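Local coordinates for protein NAD(P)H-FMN oxidoreductase (Bacillus subtilis, PDB 5LVA) that binds flavin mononucleotide and probably acts as an NAD(P)H-dependent flavin or quinone reductase, at residues P110-A113 / Y114-G117. Sequence-based numbering, arbitrary orientation.
Sequences PEEA and YQAG. With FMN (flavin mononucleotide), chain C.
The amide N of Y114 bonds to E111 O (3.0 Å), closing a short 3-10 turn over residues 111-113 in the loop that follows strand 100-106 of this flavodoxin-like fold. One step earlier, A113 N bonds to P110 O in the same i to i+3 pattern. Y114 is then the centre of an inverse gamma turn, in which Q115 N makes a weak bond to A113 O (3.2 Å), and the chain leaves the 3-10 turn in a more extended course. Further along the same loop, the CG of Q115 lies 3.6 Å from E112 O, and the E112 chain, bent at chi2, has its carboxylate near the end of the Q115 side chain, obliquely across it, the planes of the two end groups 71° apart. The Y114 side chain sets off with CG anti to its own carbonyl carbon (chi1 -68°), which places the ring beside the 3-10 turn with its hydroxyl at the flavin. Lying in the plane of the tyrosine ring, at its edge, FMN O2 accepts a hydrogen bond from Y114 OH, 2.5 Å long. A phenylalanine here would probably leave FMN O2 without its phenolic donor. I124 and L127 of helix 124-127 also touch the tyrosine side chain, while on the ring itself Y114 CD2 passes P110 O at 3.5 Å.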
loop_
_atom_site.group_PDB
_atom_site.type_symbol
_atom_site.label_atom_id
_atom_site.label_comp_id
_atom_site.label_asym_id
_atom_site.label_seq_id
_atom_site.Cartn_x
_atom_site.Cartn_y
_atom_site.Cartn_z
ATOM N N PRO A 110 16.737 2.984 9.185
ATOM C CA PRO A 110 17.499 2.221 8.203
ATOM C C PRO A 110 17.060 0.763 8.166
ATOM O O PRO A 110 16.398 0.309 9.091
ATOM C CB PRO A 110 18.937 2.335 8.706
ATOM C CG PRO A 110 18.901 3.313 9.816
ATOM C CD PRO A 110 17.542 3.289 10.371
ATOM N N GLU A 111 17.432 0.047 7.111
ATOM C CA GLU A 111 17.118 -1.359 6.990
ATOM C C GLU A 111 17.719 -2.185 8.138
ATOM O O GLU A 111 17.067 -3.074 8.646
ATOM C CB GLU A 111 17.604 -1.884 5.647
ATOM C CG GLU A 111 17.330 -3.359 5.451
ATOM C CD GLU A 111 17.419 -3.778 4.011
ATOM O OE1 GLU A 111 17.872 -2.967 3.180
ATOM O OE2 GLU A 111 17.046 -4.927 3.711
ATOM N N GLU A 112 18.950 -1.858 8.538
ATOM C CA GLU A 112 19.644 -2.464 9.672
ATOM C C GLU A 112 18.803 -2.505 10.938
ATOM O O GLU A 112 18.994 -3.372 11.780
ATOM C CB GLU A 112 20.949 -1.696 9.968
ATOM C CG GLU A 112 22.283 -2.459 9.789
ATOM C CD GLU A 112 22.521 -3.612 10.790
ATOM O OE1 GLU A 112 22.731 -3.349 12.001
ATOM O OE2 GLU A 112 22.562 -4.785 10.352
ATOM N N ALA A 113 17.899 -1.554 11.105
ATOM C CA ALA A 113 17.088 -1.504 12.320
ATOM C C ALA A 113 15.998 -2.587 12.355
ATOM O O ALA A 113 15.579 -3.019 13.426
ATOM C CB ALA A 113 16.464 -0.141 12.477
ATOM N N TYR A 114 15.554 -3.035 11.185
ATOM C CA TYR A 114 14.438 -3.972 11.118
ATOM C C TYR A 114 14.890 -5.426 11.016
ATOM O O TYR A 114 14.779 -6.064 9.984
ATOM C CB TYR A 114 13.513 -3.593 9.956
ATOM C CG TYR A 114 12.818 -2.282 10.227
ATOM C CD1 TYR A 114 11.771 -2.218 11.115
ATOM C CD2 TYR A 114 13.239 -1.106 9.634
ATOM C CE1 TYR A 114 11.143 -1.040 11.397
ATOM C CE2 TYR A 114 12.611 0.097 9.909
ATOM C CZ TYR A 114 11.565 0.120 10.795
ATOM O OH TYR A 114 10.932 1.294 11.093
ATOM N N GLN A 115 15.391 -5.934 12.130
ATOM C CA GLN A 115 15.846 -7.318 12.241
ATOM C C GLN A 115 16.128 -7.630 13.695
ATOM O O GLN A 115 16.299 -6.728 14.507
ATOM C CB GLN A 115 17.105 -7.568 11.417
ATOM C CG GLN A 115 18.307 -6.890 11.990
ATOM C CD GLN A 115 19.542 -7.159 11.185
ATOM O OE1 GLN A 115 20.371 -6.274 10.978
ATOM N NE2 GLN A 115 19.679 -8.391 10.720
ATOM N N ALA A 116 16.181 -8.910 14.020
ATOM C CA ALA A 116 16.581 -9.314 15.357
ATOM C C ALA A 116 18.030 -8.913 15.560
ATOM O O ALA A 116 18.877 -9.212 14.732
ATOM C CB ALA A 116 16.388 -10.790 15.548
ATOM N N GLY A 117 18.306 -8.205 16.648
ATOM C CA GLY A 117 19.631 -7.659 16.867
ATOM C C GLY A 117 19.761 -6.210 16.414
ATOM O O GLY A 117 20.716 -5.532 16.774
HETATM N N1 FMN C . 9.626 5.497 10.393
HETATM C C2 FMN C . 9.958 4.210 10.768
HETATM O O2 FMN C . 10.936 3.654 10.279
HETATM N N3 FMN C . 9.198 3.528 11.684
HETATM C C4 FMN C . 8.104 4.116 12.251
HETATM O O4 FMN C . 7.451 3.467 13.060
HETATM C C4A FMN C . 7.761 5.422 11.883
HETATM N N5 FMN C . 6.665 6.036 12.433
HETATM C C5A FMN C . 6.320 7.317 12.076
HETATM C C6 FMN C . 5.203 7.906 12.650
HETATM C C7 FMN C . 4.815 9.183 12.307
HETATM C C7M FMN C . 3.597 9.788 12.951
HETATM C C8 FMN C . 5.575 9.887 11.371
HETATM C C8M FMN C . 5.194 11.278 10.962
HETATM C C9 FMN C . 6.695 9.295 10.800
HETATM C C9A FMN C . 7.069 8.006 11.139
HETATM N N10 FMN C . 8.189 7.402 10.579
HETATM C C10 FMN C . 8.525 6.110 10.950
HETATM C "C1'" FMN C . 8.996 8.115 9.530
HETATM C "C2'" FMN C . 8.214 7.834 8.221
HETATM O "O2'" FMN C . 8.118 6.437 7.964
HETATM C "C3'" FMN C . 8.668 8.614 6.976
HETATM O "O3'" FMN C . 8.407 9.964 7.273
HETATM C "C4'" FMN C . 7.886 8.168 5.726
HETATM O "O4'" FMN C . 8.054 6.793 5.570
HETATM C "C5'" FMN C . 8.243 8.732 4.356
HETATM O "O5'" FMN C . 7.746 10.037 4.235
HETATM P P FMN C . 7.003 10.715 2.977
HETATM O O1P FMN C . 5.895 11.452 3.636
HETATM O O2P FMN C . 7.975 11.609 2.286
HETATM O O3P FMN C . 6.383 9.815 1.968
#